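Local coordinates for putative sugar ABC transporter, substrate-binding protein (Clostridium phytofermentans, PDB 4WZZ), which binds L-rhamnose between its two lobes and probably acts as the sugar-capturing component of an ABC transporter, at residues Val88-Lys93 against Asn105-Gln110; Val112-Ile117 against Tyr308-Leu313; Leu172-Gly177 against Lys269-Gly274; Ala233-Asp238 against Ala256-Asp261; Pro299-Asn304 against Asp330-Asp335. One frame throughout, in Å; residues are numbered along the deposited sequence.

Interaction 1: residues Val88-Lys93 against Asn105-Gln110; sequences VIQEPK and NNAISQ
V88 and Q90 lie on edge strand 86-90 of the first lobe and face N106, A107 and Q110 of helix 97-110, the helix of a beta-alpha-beta crossover that leads on to strand 114-117. The central pair is Q90 with N106. Their side chains cross at about a right angle, yet the two amide planes are nearly parallel, 14° apart. N106 ND2 points at Q90 OE1 over 3.5 Å, a weak hydrogen bond with an N-H...O angle of 148°. The firmer partner of Q90 is C103, earlier in helix 97-110, whose carbonyl O accepts a hydrogen bond from NE2; that nitrogen also passes 4.1 Å from A107 CB. With CG beside the backbone N (chi1 -81°) and the chain extended beyond it, the Q90 amide reaches across to the helix. Further back along the strand, Q110 OE1 faces both methyls of V88, 3.8 Å from CG1 and 3.8 Å from CG2. A107 itself is buried and packs on A58 of the neighbouring strand. The chemistry is thus polar at a solvent-facing margin: the Q90 amide is fixed at both ends, by C103 firmly and N106 loosely, while the strand offers the Q110 oxygen the two methyls of V88.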
# COMPACT_ATOMS: atom_id res chain seq x y z
N VAL A 88 -10.05 -15.08 -9.24
CA VAL A 88 -9.36 -16.01 -8.36
C VAL A 88 -8.41 -15.20 -7.50
O VAL A 88 -7.54 -14.49 -8.01
CB VAL A 88 -8.56 -17.07 -9.14
CG1 VAL A 88 -7.81 -17.98 -8.21
CG2 VAL A 88 -9.50 -17.90 -10.04
N ILE A 89 -8.58 -15.29 -6.17
CA ILE A 89 -7.71 -14.57 -5.24
C ILE A 89 -6.67 -15.52 -4.68
O ILE A 89 -6.99 -16.66 -4.32
CB ILE A 89 -8.52 -13.98 -4.07
CG1 ILE A 89 -9.58 -12.99 -4.57
CG2 ILE A 89 -7.60 -13.30 -3.06
CD1 ILE A 89 -10.61 -12.60 -3.52
N GLN A 90 -5.42 -15.07 -4.60
CA GLN A 90 -4.38 -15.81 -3.92
C GLN A 90 -3.68 -14.92 -2.91
O GLN A 90 -3.36 -13.75 -3.17
CB GLN A 90 -3.36 -16.36 -4.89
CG GLN A 90 -3.82 -17.63 -5.57
CD GLN A 90 -2.76 -18.17 -6.48
OE1 GLN A 90 -2.02 -19.07 -6.12
NE2 GLN A 90 -2.67 -17.60 -7.67
N GLU A 91 -3.43 -15.53 -1.75
CA GLU A 91 -2.75 -14.90 -0.63
C GLU A 91 -1.46 -15.68 -0.37
O GLU A 91 -1.51 -16.80 0.15
CB GLU A 91 -3.62 -14.94 0.63
CG GLU A 91 -4.90 -14.06 0.57
CD GLU A 91 -5.58 -13.93 1.94
OE1 GLU A 91 -5.52 -14.89 2.69
OE2 GLU A 91 -6.17 -12.88 2.24
N PRO A 92 -0.31 -15.10 -0.75
CA PRO A 92 0.96 -15.78 -0.43
C PRO A 92 1.10 -16.03 1.08
O PRO A 92 0.68 -15.22 1.90
CB PRO A 92 2.02 -14.78 -0.92
CG PRO A 92 1.32 -14.04 -2.06
CD PRO A 92 -0.11 -13.89 -1.56
N LYS A 93 1.69 -17.17 1.43
CA LYS A 93 1.85 -17.55 2.83
C LYS A 93 2.58 -16.48 3.63
O LYS A 93 2.23 -16.19 4.78
CB LYS A 93 2.60 -18.88 2.95
CG LYS A 93 2.65 -19.40 4.39
CD LYS A 93 4.07 -19.79 4.80
CE LYS A 93 4.60 -20.96 3.99
NZ LYS A 93 4.04 -22.27 4.44
N ASN A 105 2.80 -18.92 -10.60
CA ASN A 105 2.84 -20.16 -11.34
C ASN A 105 1.51 -20.91 -11.31
O ASN A 105 1.13 -21.53 -12.30
CB ASN A 105 4.00 -21.05 -10.86
CG ASN A 105 5.37 -20.49 -11.25
OD1 ASN A 105 5.49 -19.77 -12.25
ND2 ASN A 105 6.40 -20.82 -10.47
N ASN A 106 0.80 -20.83 -10.18
CA ASN A 106 -0.52 -21.44 -10.07
C ASN A 106 -1.49 -20.74 -11.02
O ASN A 106 -2.29 -21.39 -11.69
CB ASN A 106 -1.06 -21.35 -8.64
CG ASN A 106 -0.49 -22.42 -7.72
OD1 ASN A 106 0.25 -23.31 -8.14
ND2 ASN A 106 -0.85 -22.34 -6.44
N ALA A 107 -1.42 -19.41 -11.08
CA ALA A 107 -2.31 -18.66 -11.95
C ALA A 107 -2.07 -19.03 -13.41
O ALA A 107 -3.03 -19.26 -14.16
CB ALA A 107 -2.13 -17.16 -11.75
N ILE A 108 -0.81 -19.12 -13.81
CA ILE A 108 -0.49 -19.50 -15.18
C ILE A 108 -1.08 -20.88 -15.47
O ILE A 108 -1.75 -21.09 -16.49
CB ILE A 108 1.03 -19.52 -15.43
CG1 ILE A 108 1.61 -18.11 -15.34
CG2 ILE A 108 1.32 -20.06 -16.80
CD1 ILE A 108 3.13 -18.09 -15.24
N SER A 109 -0.83 -21.80 -14.55
CA SER A 109 -1.31 -23.18 -14.66
C SER A 109 -2.83 -23.25 -14.82
O SER A 109 -3.34 -24.16 -15.46
CB SER A 109 -0.88 -23.97 -13.41
OG SER A 109 -1.34 -25.31 -13.47
N GLN A 110 -3.54 -22.32 -14.22
CA GLN A 110 -5.00 -22.31 -14.32
C GLN A 110 -5.47 -21.70 -15.64
O GLN A 110 -6.65 -21.77 -15.98
CB GLN A 110 -5.59 -21.52 -13.16
CG GLN A 110 -5.40 -22.17 -11.82
CD GLN A 110 -5.97 -21.33 -10.70
OE1 GLN A 110 -6.96 -20.62 -10.88
NE2 GLN A 110 -5.35 -21.40 -9.53

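Interaction 2: residues Val112-Ile117 against Tyr308-Leu313; sequences VDCIAI and YASISL
Strand 114-117 passes beside helix 299-315 at the segment 308-313, with C114 and S310 brought to 6.9 Å between their CA atoms. Small side chains allow this. C114 SG is turned anti to the backbone N (chi1 180°) and rests 3.7 Å from S310 CB and 3.9 Å from S310 OG. One step along the same face of the strand, A116 CB lies 4.3 Å from S310 OG, so the serine sits over both residues. I115, between them, points the other way, to A107 of helix 97-110 on the far face of the sheet. L140 and Y57 of the flanking strands also touch S310. On the side of the helix turned from the strand, S312 OG bonds back to Y308 O at 2.9 Å; that oxygen also takes S312 N, the two donors arriving from opposite faces of the carbonyl plane. No hydrogen bond links strand to helix here. The S310 hydroxyl is instead paired with A306 O, one turn back in its own helix, and with Y76 OH of helix 67-82. Satisfied by these, the buried hydroxyl can lie against the sulfur and the A116 methyl without a partner from the strand.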
# COMPACT_ATOMS: atom_id res chain seq x y z
N VAL A 112 -5.44 -18.44 -16.57
CA VAL A 112 -6.13 -17.16 -16.40
C VAL A 112 -5.79 -16.21 -17.54
O VAL A 112 -4.79 -16.39 -18.22
CB VAL A 112 -5.80 -16.49 -15.07
CG1 VAL A 112 -6.10 -17.44 -13.90
CG2 VAL A 112 -4.34 -15.99 -15.02
N ASP A 113 -6.62 -15.19 -17.71
CA ASP A 113 -6.45 -14.20 -18.77
C ASP A 113 -5.67 -12.97 -18.32
O ASP A 113 -5.06 -12.27 -19.14
CB ASP A 113 -7.83 -13.79 -19.29
CG ASP A 113 -8.62 -14.96 -19.84
OD1 ASP A 113 -8.21 -15.49 -20.89
OD2 ASP A 113 -9.65 -15.35 -19.24
N CYS A 114 -5.69 -12.72 -17.02
CA CYS A 114 -5.09 -11.51 -16.46
C CYS A 114 -4.59 -11.80 -15.06
O CYS A 114 -5.21 -12.56 -14.33
CB CYS A 114 -6.13 -10.40 -16.44
SG CYS A 114 -5.55 -8.84 -15.77
N ILE A 115 -3.43 -11.24 -14.73
CA ILE A 115 -2.89 -11.28 -13.38
C ILE A 115 -2.70 -9.85 -12.89
O ILE A 115 -2.11 -9.02 -13.58
CB ILE A 115 -1.54 -12.03 -13.34
CG1 ILE A 115 -1.76 -13.52 -13.61
CG2 ILE A 115 -0.81 -11.84 -11.99
CD1 ILE A 115 -0.49 -14.30 -13.72
N ALA A 116 -3.24 -9.56 -11.70
CA ALA A 116 -3.02 -8.29 -11.04
C ALA A 116 -2.22 -8.61 -9.80
O ALA A 116 -2.66 -9.40 -8.98
CB ALA A 116 -4.36 -7.64 -10.66
N ILE A 117 -1.05 -7.99 -9.65
CA ILE A 117 -0.17 -8.37 -8.56
C ILE A 117 0.38 -7.19 -7.75
O ILE A 117 0.76 -6.16 -8.30
CB ILE A 117 0.96 -9.25 -9.08
CG1 ILE A 117 1.83 -9.74 -7.93
CG2 ILE A 117 1.77 -8.53 -10.17
CD1 ILE A 117 2.56 -11.04 -8.23
N TYR A 308 -11.19 -2.49 -12.92
CA TYR A 308 -11.62 -1.79 -14.13
C TYR A 308 -10.49 -1.73 -15.15
O TYR A 308 -10.71 -1.91 -16.36
CB TYR A 308 -12.14 -0.39 -13.81
CG TYR A 308 -13.48 -0.37 -13.12
CD1 TYR A 308 -14.60 -0.91 -13.74
CD2 TYR A 308 -13.63 0.19 -11.85
CE1 TYR A 308 -15.83 -0.90 -13.12
CE2 TYR A 308 -14.86 0.21 -11.23
CZ TYR A 308 -15.96 -0.34 -11.87
OH TYR A 308 -17.19 -0.34 -11.26
N ALA A 309 -9.27 -1.47 -14.67
CA ALA A 309 -8.12 -1.36 -15.55
C ALA A 309 -7.76 -2.72 -16.14
O ALA A 309 -7.39 -2.83 -17.32
CB ALA A 309 -6.92 -0.75 -14.81
N SER A 310 -7.90 -3.77 -15.34
CA SER A 310 -7.66 -5.13 -15.81
C SER A 310 -8.63 -5.48 -16.95
O SER A 310 -8.23 -6.03 -17.97
CB SER A 310 -7.88 -6.13 -14.67
OG SER A 310 -6.93 -5.92 -13.65
N ILE A 311 -9.91 -5.19 -16.74
CA ILE A 311 -10.91 -5.47 -17.77
C ILE A 311 -10.59 -4.67 -19.02
O ILE A 311 -10.78 -5.16 -20.13
CB ILE A 311 -12.32 -5.13 -17.29
CG1 ILE A 311 -12.72 -6.06 -16.14
CG2 ILE A 311 -13.34 -5.31 -18.44
CD1 ILE A 311 -13.97 -5.65 -15.40
N SER A 312 -10.10 -3.44 -18.83
CA SER A 312 -9.79 -2.57 -19.97
C SER A 312 -8.62 -3.11 -20.79
O SER A 312 -8.65 -3.04 -22.02
CB SER A 312 -9.51 -1.15 -19.49
OG SER A 312 -10.69 -0.58 -18.94
N LEU A 313 -7.61 -3.65 -20.12
CA LEU A 313 -6.53 -4.38 -20.79
C LEU A 313 -7.03 -5.60 -21.56
O LEU A 313 -6.63 -5.83 -22.71
CB LEU A 313 -5.47 -4.82 -19.79
CG LEU A 313 -4.57 -3.76 -19.17
CD1 LEU A 313 -3.75 -4.36 -18.04
CD2 LEU A 313 -3.64 -3.11 -20.21

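Interaction 3: residues Leu172-Gly177 against Lys269-Gly274; sequences LDISGG and KLTGLG
I174 sets CG1 beside the backbone N (chi1 -65°), which throws CG2 onto the far side of CB and lets both branches reach K269 and T271. The contact packs helix 160-174, near its C-terminal end, on edge strand 269-272 of the parallel sheet in the second lobe, part of a Rossmann-like alpha/beta sandwich. Branch by branch, CG2 presses on K269, 3.3 Å from CB and 3.7 Å from CG, the first of these tighter than ordinary van der Waals contact; the longer arm ends with CD1 3.9 Å from T271 CB. K269 meets the isoleucine only with the base of its chain. A bend at chi2 (-58°) carries the amine off to the carbonyl oxygens of S265 and H289. T271 likewise offers carbon to I174, its OG1 being bonded to Y293 O. L270, between them, points to the other face of the sheet and packs on helix 249-261, while further on L273 touches the bound rhamnose. V243 of the adjacent strand and P292 extend the apolar seat of I174. Just beyond this residue the chain turns away through two glycines with positive phi, and an ST turn holds the bend: G177 N donates to S175 OG at 3.1 Å, with an N-H...O angle of 156°.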
# COMPACT_ATOMS: atom_id res chain seq x y z
N LEU A 172 6.98 16.04 11.55
CA LEU A 172 7.43 17.35 11.97
C LEU A 172 6.46 17.95 12.99
O LEU A 172 6.86 18.57 13.96
CB LEU A 172 7.58 18.27 10.75
CG LEU A 172 8.09 19.67 11.07
CD1 LEU A 172 9.52 19.62 11.59
CD2 LEU A 172 8.00 20.56 9.85
N ASP A 173 5.17 17.79 12.72
CA ASP A 173 4.12 18.31 13.59
C ASP A 173 4.10 17.58 14.92
O ASP A 173 4.21 18.18 15.99
CB ASP A 173 2.77 18.15 12.88
CG ASP A 173 1.60 18.61 13.74
OD1 ASP A 173 1.76 19.57 14.53
OD2 ASP A 173 0.52 18.01 13.60
N ILE A 174 3.97 16.26 14.85
CA ILE A 174 3.76 15.44 16.03
C ILE A 174 4.98 15.44 16.97
O ILE A 174 4.84 15.32 18.19
CB ILE A 174 3.36 14.01 15.59
CG1 ILE A 174 2.00 14.06 14.88
CG2 ILE A 174 3.34 13.08 16.76
CD1 ILE A 174 1.74 12.80 14.02
N SER A 175 6.18 15.58 16.41
CA SER A 175 7.41 15.60 17.20
C SER A 175 7.56 16.92 17.93
O SER A 175 8.40 17.03 18.80
CB SER A 175 8.64 15.42 16.30
OG SER A 175 8.74 16.52 15.40
N GLY A 176 6.79 17.94 17.55
CA GLY A 176 7.01 19.28 18.06
C GLY A 176 8.06 20.08 17.30
O GLY A 176 8.40 21.20 17.68
N GLY A 177 8.59 19.50 16.23
CA GLY A 177 9.49 20.22 15.35
C GLY A 177 10.94 19.75 15.37
O GLY A 177 11.75 20.22 14.59
N LYS A 269 5.02 9.06 20.09
CA LYS A 269 3.88 9.17 19.23
C LYS A 269 4.09 8.33 17.97
O LYS A 269 5.21 7.90 17.63
CB LYS A 269 3.59 10.62 18.89
CG LYS A 269 3.22 11.51 20.09
CD LYS A 269 1.98 10.96 20.81
CE LYS A 269 1.44 11.89 21.83
NZ LYS A 269 0.21 11.32 22.43
N LEU A 270 2.98 8.08 17.30
CA LEU A 270 2.93 7.13 16.21
C LEU A 270 2.16 7.74 15.05
O LEU A 270 1.11 8.32 15.25
CB LEU A 270 2.21 5.87 16.68
CG LEU A 270 2.03 4.72 15.68
CD1 LEU A 270 3.37 4.19 15.21
CD2 LEU A 270 1.20 3.63 16.32
N THR A 271 2.69 7.60 13.84
CA THR A 271 1.92 7.89 12.64
C THR A 271 2.32 6.88 11.56
O THR A 271 3.11 5.95 11.80
CB THR A 271 2.06 9.35 12.18
OG1 THR A 271 1.07 9.64 11.18
CG2 THR A 271 3.44 9.63 11.63
N GLY A 272 1.74 7.03 10.39
CA GLY A 272 1.96 6.08 9.32
C GLY A 272 0.75 5.87 8.44
O GLY A 272 -0.06 6.78 8.24
N LEU A 273 0.65 4.64 7.93
CA LEU A 273 -0.39 4.24 6.97
C LEU A 273 -1.17 3.10 7.59
O LEU A 273 -0.68 1.99 7.69
CB LEU A 273 0.28 3.81 5.65
CG LEU A 273 1.15 4.91 5.02
CD1 LEU A 273 1.84 4.39 3.76
CD2 LEU A 273 0.34 6.21 4.74
N GLY A 274 -2.40 3.36 8.01
CA GLY A 274 -3.16 2.37 8.74
C GLY A 274 -4.64 2.29 8.35
O GLY A 274 -5.20 3.19 7.73

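Interaction 4: residues Ala233-Asp238 against Ala256-Asp261; sequences AILAAD and AKVLQD
L235 is the one side chain of helix 224-237 that bridges from 233-238 to 256-261, and the closest approaches of this contact all gather at its two methyls. Its CD1 lies 4.1 Å from L259 CD2 and its CD2 4.2 Å from that same methyl, so the L259 branch faces both prongs of the leucine fork. V258 adds a more distant contact, its CG1 4.3 Å from L235 CD1. Both leucines hold CG beside the backbone N (chi1 -68° for L235, -65° for L259), and their side chains meet at a slant across the gap. The backbones stay well apart, 9.4 Å between the CA atoms of L235 and L259, and only methyl groups span the distance; L264 adds a further surface to L235, and L259 continues inward onto L270 of strand 269-272. V258 has more neighbours earlier in the partner helix, at C228, T231 and E232. The outer faces behave quite differently. A236 and A237 turn to the surface on one helix, Q260 and D261 on the other, and none of them joins the pair. There K257 NZ reaches one turn ahead to D261 OD2, a 2.7 Å salt bridge on the syn lone pair, within the second helix; the K257 chain also brushes Y224 of helix 224-237. The two helices follow each other in the chain, on either side of strand 243-246, and lie side by side on one face of the parallel sheet, the layout of the Rossmann-like lobes of type I periplasmic binding proteins.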
# COMPACT_ATOMS: atom_id res chain seq x y z
N ALA A 233 12.37 -3.28 19.62
CA ALA A 233 13.76 -3.05 19.24
C ALA A 233 14.04 -1.58 19.00
O ALA A 233 15.11 -1.08 19.38
CB ALA A 233 14.11 -3.86 17.98
N ILE A 234 13.10 -0.89 18.33
CA ILE A 234 13.21 0.55 18.14
C ILE A 234 13.34 1.27 19.50
O ILE A 234 14.23 2.11 19.71
CB ILE A 234 12.01 1.11 17.36
CG1 ILE A 234 12.08 0.65 15.90
CG2 ILE A 234 11.96 2.63 17.48
CD1 ILE A 234 10.81 0.84 15.15
N LEU A 235 12.46 0.92 20.42
CA LEU A 235 12.40 1.56 21.73
C LEU A 235 13.68 1.30 22.54
O LEU A 235 14.17 2.18 23.24
CB LEU A 235 11.17 1.08 22.49
CG LEU A 235 9.81 1.53 21.93
CD1 LEU A 235 8.69 0.80 22.64
CD2 LEU A 235 9.61 3.03 22.03
N ALA A 236 14.23 0.10 22.42
CA ALA A 236 15.45 -0.25 23.14
C ALA A 236 16.65 0.50 22.55
O ALA A 236 17.58 0.90 23.27
CB ALA A 236 15.67 -1.74 23.04
N ALA A 237 16.65 0.68 21.24
CA ALA A 237 17.77 1.31 20.55
C ALA A 237 17.79 2.81 20.82
O ALA A 237 18.85 3.42 20.91
CB ALA A 237 17.69 1.04 19.05
N ASP A 238 16.62 3.41 20.93
CA ASP A 238 16.54 4.84 21.20
C ASP A 238 15.29 5.11 22.01
O ASP A 238 14.23 5.37 21.47
CB ASP A 238 16.56 5.66 19.91
CG ASP A 238 16.52 7.16 20.17
OD1 ASP A 238 16.85 7.61 21.29
OD2 ASP A 238 16.15 7.91 19.24
N ALA A 256 1.18 0.37 17.67
CA ALA A 256 0.20 0.97 18.59
C ALA A 256 -0.06 0.09 19.80
O ALA A 256 -0.16 0.58 20.95
CB ALA A 256 -1.09 1.24 17.86
N LYS A 257 -0.18 -1.20 19.56
CA LYS A 257 -0.43 -2.17 20.62
C LYS A 257 0.72 -2.18 21.62
O LYS A 257 0.50 -2.14 22.82
CB LYS A 257 -0.64 -3.57 20.03
CG LYS A 257 -0.85 -4.67 21.06
CD LYS A 257 -2.06 -4.41 21.96
CE LYS A 257 -2.61 -5.69 22.61
NZ LYS A 257 -1.62 -6.39 23.49
N VAL A 258 1.94 -2.19 21.11
CA VAL A 258 3.13 -2.16 21.95
C VAL A 258 3.21 -0.87 22.76
O VAL A 258 3.44 -0.90 23.97
CB VAL A 258 4.42 -2.36 21.10
CG1 VAL A 258 5.68 -2.12 21.93
CG2 VAL A 258 4.46 -3.75 20.47
N LEU A 259 2.99 0.28 22.12
CA LEU A 259 3.10 1.55 22.85
C LEU A 259 2.02 1.63 23.93
O LEU A 259 2.27 2.14 25.03
CB LEU A 259 2.97 2.74 21.91
CG LEU A 259 4.09 2.89 20.88
CD1 LEU A 259 3.77 4.10 20.01
CD2 LEU A 259 5.46 3.01 21.54
N GLN A 260 0.84 1.11 23.64
CA GLN A 260 -0.22 1.09 24.65
C GLN A 260 0.15 0.17 25.80
O GLN A 260 0.03 0.54 26.99
CB GLN A 260 -1.55 0.65 24.04
CG GLN A 260 -2.73 0.73 24.99
CD GLN A 260 -4.01 0.25 24.33
OE1 GLN A 260 -4.85 1.05 23.92
NE2 GLN A 260 -4.16 -1.06 24.21
N ASP A 261 0.62 -1.03 25.49
CA ASP A 261 0.96 -1.99 26.54
C ASP A 261 2.07 -1.47 27.45
O ASP A 261 2.07 -1.73 28.65
CB ASP A 261 1.39 -3.34 25.95
CG ASP A 261 0.22 -4.15 25.41
OD1 ASP A 261 -0.96 -3.81 25.68
OD2 ASP A 261 0.49 -5.14 24.70

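Interaction 5: residues Pro299-Asn304 against Asp330-Asp335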
# COMPACT_ATOMS: atom_id res chain seq x y z
N PRO A 299 -8.79 0.95 0.27
CA PRO A 299 -8.22 -0.25 -0.37
C PRO A 299 -9.22 -1.00 -1.24
O PRO A 299 -8.85 -1.70 -2.19
CB PRO A 299 -7.77 -1.11 0.81
CG PRO A 299 -8.67 -0.68 1.94
CD PRO A 299 -8.94 0.79 1.73
N ILE A 300 -10.50 -0.87 -0.91
CA ILE A 300 -11.55 -1.50 -1.70
C ILE A 300 -11.60 -0.83 -3.08
O ILE A 300 -11.64 -1.49 -4.12
CB ILE A 300 -12.91 -1.39 -1.01
CG1 ILE A 300 -12.85 -2.04 0.37
CG2 ILE A 300 -13.98 -2.04 -1.86
CD1 ILE A 300 -14.08 -1.83 1.19
N GLN A 301 -11.57 0.50 -3.09
CA GLN A 301 -11.56 1.23 -4.34
C GLN A 301 -10.27 1.03 -5.12
O GLN A 301 -10.29 1.03 -6.36
CB GLN A 301 -11.83 2.72 -4.09
CG GLN A 301 -13.25 2.97 -3.61
CD GLN A 301 -13.56 4.43 -3.37
OE1 GLN A 301 -12.71 5.19 -2.93
NE2 GLN A 301 -14.80 4.82 -3.62
N LEU A 302 -9.15 0.82 -4.42
CA LEU A 302 -7.90 0.49 -5.10
C LEU A 302 -8.14 -0.80 -5.87
O LEU A 302 -7.78 -0.93 -7.05
CB LEU A 302 -6.75 0.31 -4.12
CG LEU A 302 -5.43 -0.15 -4.75
CD1 LEU A 302 -4.93 0.88 -5.77
CD2 LEU A 302 -4.33 -0.40 -3.71
N GLY A 303 -8.77 -1.76 -5.20
CA GLY A 303 -9.10 -3.02 -5.85
C GLY A 303 -10.08 -2.81 -6.99
O GLY A 303 -9.91 -3.41 -8.06
N ASN A 304 -11.11 -1.99 -6.76
CA ASN A 304 -12.08 -1.67 -7.80
C ASN A 304 -11.38 -1.15 -9.05
O ASN A 304 -11.66 -1.60 -10.16
CB ASN A 304 -13.07 -0.57 -7.39
CG ASN A 304 -14.00 -0.94 -6.25
OD1 ASN A 304 -14.56 -0.03 -5.63
ND2 ASN A 304 -14.21 -2.22 -5.98
N ASP A 330 -17.96 3.98 -12.21
CA ASP A 330 -18.00 4.55 -10.88
C ASP A 330 -17.50 5.99 -10.89
O ASP A 330 -16.29 6.22 -10.87
CB ASP A 330 -17.11 3.69 -9.98
CG ASP A 330 -17.25 4.03 -8.53
OD1 ASP A 330 -17.67 5.17 -8.24
OD2 ASP A 330 -16.94 3.15 -7.69
N LYS A 331 -18.42 6.95 -10.90
CA LYS A 331 -18.04 8.35 -11.13
C LYS A 331 -17.47 9.04 -9.89
O LYS A 331 -17.19 10.24 -9.90
CB LYS A 331 -19.22 9.15 -11.67
CG LYS A 331 -19.91 8.48 -12.85
CD LYS A 331 -18.94 8.09 -13.94
CE LYS A 331 -19.67 7.43 -15.11
NZ LYS A 331 -18.76 7.07 -16.24
N THR A 332 -17.27 8.28 -8.81
CA THR A 332 -16.62 8.82 -7.62
C THR A 332 -15.11 8.68 -7.74
O THR A 332 -14.36 9.38 -7.06
CB THR A 332 -17.10 8.11 -6.35
OG1 THR A 332 -16.61 6.76 -6.34
CG2 THR A 332 -18.61 8.09 -6.28
N LEU A 333 -14.67 7.77 -8.61
CA LEU A 333 -13.25 7.61 -8.88
C LEU A 333 -12.81 8.58 -9.97
O LEU A 333 -13.57 8.88 -10.90
CB LEU A 333 -12.95 6.16 -9.31
CG LEU A 333 -13.49 5.05 -8.41
CD1 LEU A 333 -13.07 3.67 -8.92
CD2 LEU A 333 -13.05 5.24 -6.96
N GLY A 334 -11.59 9.10 -9.84
CA GLY A 334 -10.99 9.93 -10.86
C GLY A 334 -11.69 11.26 -11.05
O GLY A 334 -12.22 11.84 -10.11
N ASP A 335 -11.67 11.73 -12.29
CA ASP A 335 -12.40 12.93 -12.69
C ASP A 335 -13.73 12.49 -13.28
O ASP A 335 -13.81 12.18 -14.47
CB ASP A 335 -11.57 13.70 -13.71
CG ASP A 335 -12.30 14.92 -14.24
OD1 ASP A 335 -13.26 15.37 -13.58
OD2 ASP A 335 -11.89 15.43 -15.30
O HOH W 1 -16.68 2.80 -4.76
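A single water carries the polar link between Q301 and D330, since no direct hydrogen bond crosses this contact. The water accepts from Q301 NE2 at 3.0 Å and donates to D330 OD2 at 3.0 Å. Beside this bridge the packing is apolar on amide: L333 CD2 sits over the face of the Q301 amide, 3.7 Å from CD. The glutamine chain, extended beyond CG, runs along that methyl and presents NE2 to T332 OG1 at a loose 3.8 Å. On the loop side D330 opens a type I turn ending at L333, and its carboxylate organises it. OD1 accepts T332 OG1 at 2.7 Å and T332 N at 3.2 Å, the latter an Asx turn, with both donors on the same face of the carboxylate plane. The T332 hydroxyl, between the backbone N and the carbonyl carbon (chi1 69°), lies on the side of its own N-H, and both reach the one oxygen. N304, near OD2 but not bonded to it, turns ND2 to G75 O of helix 67-82. The two D330 carboxylate oxygens thus divide the work: one shapes the loop between strands 325-327 and 338-343, the other holds the water joining it to the start of helix 299-315.

Interactions 1, 2 and 5 lie in one lobe, interactions 3 and 4 in the other. Interactions 1 and 2 build on the same sheet from its two faces and meet where A107 packs on V112 and I115; interaction 2 is buried, with no hydrogen bond across it, whereas interaction 1, at the sheet's edge, is amide-rich and lies at the surface. Helix 299-315 serves both interaction 2 and interaction 5, deep along its later part and through water near its start. Across the molecule, L270 joins interactions 3 and 4, touching A256 and L259 from the strand whose opposite face receives I174. Both are hydrocarbon contacts, interaction 3 pressed close, interaction 4 spaced.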